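Local atomic coordinates of ADP-dependent L-serine kinase SerK (Thermococcus kodakarensis KOD1, PDB entry 5X0B), a protein that phosphorylates free L-serine with ADP as the phosphate donor, giving O-phospho-L-serine and AMP in the first step of cysteine biosynthesis from serine. Residues P28-V33 and D69-W74. Residues are numbered along the deposited sequence; the frame is centred on the assembly and turned at random.
With AMP (adenosine monophosphate), chain B.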
ATOM      1  N   PRO A  28       7.238  -1.479  -9.789  1.00 11.20           N
ATOM      2  CA  PRO A  28       6.473  -1.410  -8.550  1.00 11.08           C
ATOM      3  C   PRO A  28       7.042  -0.344  -7.606  1.00 11.81           C
ATOM      4  O   PRO A  28       8.224   0.034  -7.702  1.00 12.19           O
ATOM      5  CB  PRO A  28       6.681  -2.813  -7.980  1.00 11.52           C
ATOM      6  CG  PRO A  28       8.108  -3.094  -8.323  1.00 12.27           C
ATOM      7  CD  PRO A  28       8.203  -2.598  -9.746  1.00 11.78           C
ATOM      8  N   HIS A  29       6.198   0.155  -6.717  1.00 11.81           N
ATOM      9  CA  HIS A  29       6.623   1.063  -5.656  1.00 12.88           C
ATOM     10  C   HIS A  29       6.378   0.502  -4.262  1.00 13.89           C
ATOM     11  O   HIS A  29       6.678   1.184  -3.281  1.00 14.78           O
ATOM     12  CB  HIS A  29       5.981   2.445  -5.861  1.00 12.55           C
ATOM     13  CG  HIS A  29       4.518   2.536  -5.528  1.00 12.02           C
ATOM     14  ND1 HIS A  29       3.521   2.415  -6.466  1.00 11.02           N
ATOM     15  CD2 HIS A  29       3.893   2.813  -4.363  1.00 12.78           C
ATOM     16  CE1 HIS A  29       2.339   2.578  -5.889  1.00 11.04           C
ATOM     17  NE2 HIS A  29       2.539   2.823  -4.613  1.00 12.09           N
ATOM     18  N   GLU A  30       5.827  -0.720  -4.168  1.00 13.81           N
ATOM     19  CA  GLU A  30       5.710  -1.403  -2.888  1.00 15.23           C
ATOM     20  C   GLU A  30       6.164  -2.849  -2.991  1.00 15.63           C
ATOM     21  O   GLU A  30       6.043  -3.479  -4.041  1.00 14.91           O
ATOM     22  CB  GLU A  30       4.269  -1.386  -2.386  1.00 15.20           C
ATOM     23  CG  GLU A  30       3.827  -0.044  -1.820  1.00 15.81           C
ATOM     24  CD  GLU A  30       2.489  -0.117  -1.096  1.00 16.30           C
ATOM     25  OE1 GLU A  30       2.046   0.923  -0.590  1.00 16.82           O
ATOM     26  OE2 GLU A  30       1.901  -1.207  -1.018  1.00 16.33           O
ATOM     27  N   GLN A  31       6.673  -3.354  -1.871  1.00 17.39           N
ATOM     28  CA  GLN A  31       6.859  -4.784  -1.664  1.00 18.26           C
ATOM     29  C   GLN A  31       5.544  -5.527  -1.893  1.00 17.72           C
ATOM     30  O   GLN A  31       4.467  -4.990  -1.647  1.00 17.44           O
ATOM     31  CB  GLN A  31       7.346  -5.060  -0.250  1.00 20.21           C
ATOM     32  CG  GLN A  31       8.778  -4.623  -0.026  1.00 21.45           C
ATOM     33  CD  GLN A  31       9.237  -4.868   1.391  1.00 23.70           C
ATOM     34  OE1 GLN A  31       8.522  -4.581   2.338  1.00 24.62           O
ATOM     35  NE2 GLN A  31      10.456  -5.356   1.548  1.00 25.01           N
ATOM     36  N   LEU A  32       5.645  -6.747  -2.381  1.00 17.88           N
ATOM     37  CA  LEU A  32       4.462  -7.568  -2.636  1.00 17.79           C
ATOM     38  C   LEU A  32       4.011  -8.288  -1.368  1.00 19.52           C
ATOM     39  O   LEU A  32       4.816  -8.625  -0.506  1.00 20.72           O
ATOM     40  CB  LEU A  32       4.750  -8.590  -3.738  1.00 17.21           C
ATOM     41  CG  LEU A  32       5.315  -8.082  -5.060  1.00 16.25           C
ATOM     42  CD1 LEU A  32       5.568  -9.292  -5.972  1.00 16.29           C
ATOM     43  CD2 LEU A  32       4.336  -7.100  -5.684  1.00 15.20           C
ATOM     44  N   VAL A  33       2.700  -8.386  -1.202  1.00 19.68           N
ATOM     45  CA  VAL A  33       2.057  -9.284  -0.269  1.00 21.63           C
ATOM     46  C   VAL A  33       1.767 -10.617  -0.934  1.00 21.85           C
ATOM     47  O   VAL A  33       0.981 -10.702  -1.864  1.00 20.38           O
ATOM     48  CB  VAL A  33       0.757  -8.667   0.286  1.00 21.79           C
ATOM     49  CG1 VAL A  33       0.117  -9.591   1.312  1.00 23.46           C
ATOM     50  CG2 VAL A  33       1.042  -7.314   0.937  1.00 22.30           C
ATOM     51  N   ASP A  69      -1.523   1.531  -9.464  1.00  8.92           N
ATOM     52  CA  ASP A  69      -2.407   0.514  -8.923  1.00  9.56           C
ATOM     53  C   ASP A  69      -2.256  -0.709  -9.794  1.00  8.60           C
ATOM     54  O   ASP A  69      -2.256  -0.588 -11.011  1.00  8.20           O
ATOM     55  CB  ASP A  69      -3.862   1.001  -8.892  1.00 10.46           C
ATOM     56  CG  ASP A  69      -4.775   0.046  -8.138  1.00 11.65           C
ATOM     57  OD1 ASP A  69      -4.469  -0.256  -6.992  1.00 13.06           O
ATOM     58  OD2 ASP A  69      -5.795  -0.412  -8.686  1.00 12.41           O
ATOM     59  N   GLY A  70      -2.034  -1.863  -9.155  1.00  8.55           N
ATOM     60  CA  GLY A  70      -1.845  -3.133  -9.859  1.00  8.04           C
ATOM     61  C   GLY A  70      -0.612  -3.957  -9.549  1.00  8.18           C
ATOM     62  O   GLY A  70      -0.217  -4.767 -10.375  1.00  7.74           O
ATOM     63  N   HIS A  71       0.023  -3.759  -8.395  1.00  8.64           N
ATOM     64  CA  HIS A  71       1.212  -4.546  -8.065  1.00  9.15           C
ATOM     65  C   HIS A  71       1.053  -6.066  -8.198  1.00  9.13           C
ATOM     66  O   HIS A  71       1.906  -6.725  -8.798  1.00  8.85           O
ATOM     67  CB  HIS A  71       1.703  -4.228  -6.665  1.00 10.14           C
ATOM     68  CG  HIS A  71       2.252  -2.851  -6.519  1.00 10.38           C
ATOM     69  ND1 HIS A  71       1.825  -1.983  -5.539  1.00 11.05           N
ATOM     70  CD2 HIS A  71       3.191  -2.187  -7.227  1.00 10.29           C
ATOM     71  CE1 HIS A  71       2.485  -0.842  -5.636  1.00 11.22           C
ATOM     72  NE2 HIS A  71       3.330  -0.943  -6.647  1.00 10.72           N
ATOM     73  N   HIS A  72      -0.033  -6.614  -7.662  1.00  9.35           N
ATOM     74  CA  HIS A  72      -0.211  -8.063  -7.689  1.00  9.69           C
ATOM     75  C   HIS A  72      -0.709  -8.616  -9.008  1.00  8.99           C
ATOM     76  O   HIS A  72      -0.319  -9.711  -9.384  1.00  9.22           O
ATOM     77  CB  HIS A  72      -1.019  -8.518  -6.491  1.00 10.55           C
ATOM     78  CG  HIS A  72      -0.397  -8.069  -5.212  1.00 11.54           C
ATOM     79  ND1 HIS A  72      -0.628  -6.821  -4.673  1.00 11.67           N
ATOM     80  CD2 HIS A  72       0.564  -8.632  -4.450  1.00 12.59           C
ATOM     81  CE1 HIS A  72       0.113  -6.664  -3.595  1.00 12.73           C
ATOM     82  NE2 HIS A  72       0.846  -7.750  -3.439  1.00 13.30           N
ATOM     83  N   ARG A  73      -1.511  -7.846  -9.734  1.00  8.25           N
ATOM     84  CA  ARG A  73      -1.801  -8.168 -11.126  1.00  7.75           C
ATOM     85  C   ARG A  73      -0.514  -8.257 -11.934  1.00  7.57           C
ATOM     86  O   ARG A  73      -0.305  -9.217 -12.646  1.00  7.66           O
ATOM     87  CB  ARG A  73      -2.718  -7.111 -11.762  1.00  7.41           C
ATOM     88  CG  ARG A  73      -4.163  -7.289 -11.371  1.00  7.71           C
ATOM     89  CD  ARG A  73      -4.986  -6.035 -11.634  1.00  7.70           C
ATOM     90  NE  ARG A  73      -4.891  -5.104 -10.521  1.00  8.24           N
ATOM     91  CZ  ARG A  73      -5.303  -3.839 -10.547  1.00  8.20           C
ATOM     92  NH1 ARG A  73      -5.885  -3.342 -11.638  1.00  8.04           N
ATOM     93  NH2 ARG A  73      -5.184  -3.089  -9.456  1.00  8.62           N
ATOM     94  N   TRP A  74       0.321  -7.221 -11.846  1.00  7.55           N
ATOM     95  CA  TRP A  74       1.626  -7.219 -12.558  1.00  7.73           C
ATOM     96  C   TRP A  74       2.472  -8.431 -12.169  1.00  8.57           C
ATOM     97  O   TRP A  74       2.927  -9.212 -13.033  1.00  8.81           O
ATOM     98  CB  TRP A  74       2.372  -5.927 -12.237  1.00  7.75           C
ATOM     99  CG  TRP A  74       3.796  -5.885 -12.644  1.00  7.96           C
ATOM    100  CD1 TRP A  74       4.309  -5.725 -13.889  1.00  8.04           C
ATOM    101  CD2 TRP A  74       4.913  -5.981 -11.755  1.00  8.72           C
ATOM    102  NE1 TRP A  74       5.696  -5.714 -13.834  1.00  8.74           N
ATOM    103  CE2 TRP A  74       6.088  -5.863 -12.532  1.00  9.14           C
ATOM    104  CE3 TRP A  74       5.028  -6.141 -10.369  1.00  9.21           C
ATOM    105  CZ2 TRP A  74       7.363  -5.901 -11.965  1.00 10.04           C
ATOM    106  CZ3 TRP A  74       6.286  -6.195  -9.806  1.00 10.16           C
ATOM    107  CH2 TRP A  74       7.445  -6.087 -10.597  1.00 10.48           C
TER
HETATM  108  P   AMP B 301      -3.487  -5.441  -7.011  1.00  9.00           P
HETATM  109  O1P AMP B 301      -3.053  -5.834  -8.403  1.00  8.98           O
HETATM  110  O2P AMP B 301      -4.583  -4.414  -6.942  1.00  9.07           O
HETATM  111  O3P AMP B 301      -2.355  -5.121  -6.060  1.00  8.80           O
HETATM  112  O5' AMP B 301      -4.112  -6.778  -6.330  1.00  9.61           O
HETATM  113  C5' AMP B 301      -4.675  -7.821  -7.116  1.00 10.18           C
HETATM  114  C4' AMP B 301      -5.935  -7.312  -7.826  1.00 10.63           C
HETATM  115  O4' AMP B 301      -6.420  -8.262  -8.781  1.00 10.90           O
HETATM  116  C3' AMP B 301      -7.110  -7.045  -6.890  1.00 11.07           C
HETATM  117  O3' AMP B 301      -7.331  -5.631  -6.814  1.00 12.06           O
HETATM  118  C2' AMP B 301      -8.303  -7.726  -7.531  1.00 11.16           C
HETATM  119  O2' AMP B 301      -9.457  -6.887  -7.598  1.00 11.68           O
HETATM  120  C1' AMP B 301      -7.793  -7.965  -8.929  1.00 10.69           C
HETATM  121  N9  AMP B 301      -8.358  -9.091  -9.658  1.00 10.13           N
HETATM  122  C8  AMP B 301      -8.890 -10.245  -9.190  1.00  9.81           C
HETATM  123  N7  AMP B 301      -9.235 -11.037 -10.220  1.00  9.38           N
HETATM  124  C5  AMP B 301      -8.901 -10.391 -11.361  1.00  9.32           C
HETATM  125  C6  AMP B 301      -8.994 -10.668 -12.799  1.00  9.40           C
HETATM  126  N6  AMP B 301      -9.547 -11.838 -13.230  1.00  9.68           N
HETATM  127  N1  AMP B 301      -8.528  -9.724 -13.654  1.00  9.07           N
HETATM  128  C2  AMP B 301      -7.986  -8.557 -13.227  1.00  8.84           C
HETATM  129  N3  AMP B 301      -7.882  -8.245 -11.923  1.00  9.01           N
HETATM  130  C4  AMP B 301      -8.320  -9.106 -10.979  1.00  9.53           C
HETATM  131  O   HOH W   1       0.255  -2.761  -3.403  1.00 14.76           O
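His-71 and His-72, in the first turn of helix 71-80, bring their rings against loop 28-33 of the ParB-type N-terminal domain, joining the loop of the inferred active-site residue Glu-30 to the phosphate-binding helix start. Packing is tightest around His-71. Its edge points at one face of the His-29 ring in a T-shaped pair, centroids 4.6 Å apart, and CE1 lies over that face toward the rim. NE2 accepts a nearly straight bond from His-29 N (3.1 Å), although the donor sits 31° out of the ring plane. The Pro-28 CA and CB atoms close on the CD2 edge, while the proline ring lies obliquely against Trp-74, CD 3.7 Å from CH2. His-29 is itself fixed by Ile-67 O and by Thr-223, a residue of the phosphoserine site. On the looser side a water 2.8 Å from His-71 ND1 donates a long bond (3.3 Å) to Glu-30 OE2; the carboxylate is also held by backbone N-H groups of Lys-221, Thr-222 and Thr-223. Leu-32 CD2 lies over one face of the His-72 ring and 4.0 Å from His-71 CB. CG anti to the carbonyl carbon (chi1 -56°) swings the His-72 ring between loop and nucleotide, where NE2 accepts a bent bond (144°) from Val-33 N, which lies in the ring plane. Cut back to alanine, His-72 would probably leave Val-33 N without this acceptor and the phosphate short of one donor. Arg-73 binds AMP O1P through N and NE, and its NH2 is shared between AMP O2P and Asp-69 OD2. At the helix start, His-72 ND1 donates to AMP O3P at 2.8 Å, and His-72 N reaches the same oxygen at 3.2 Å.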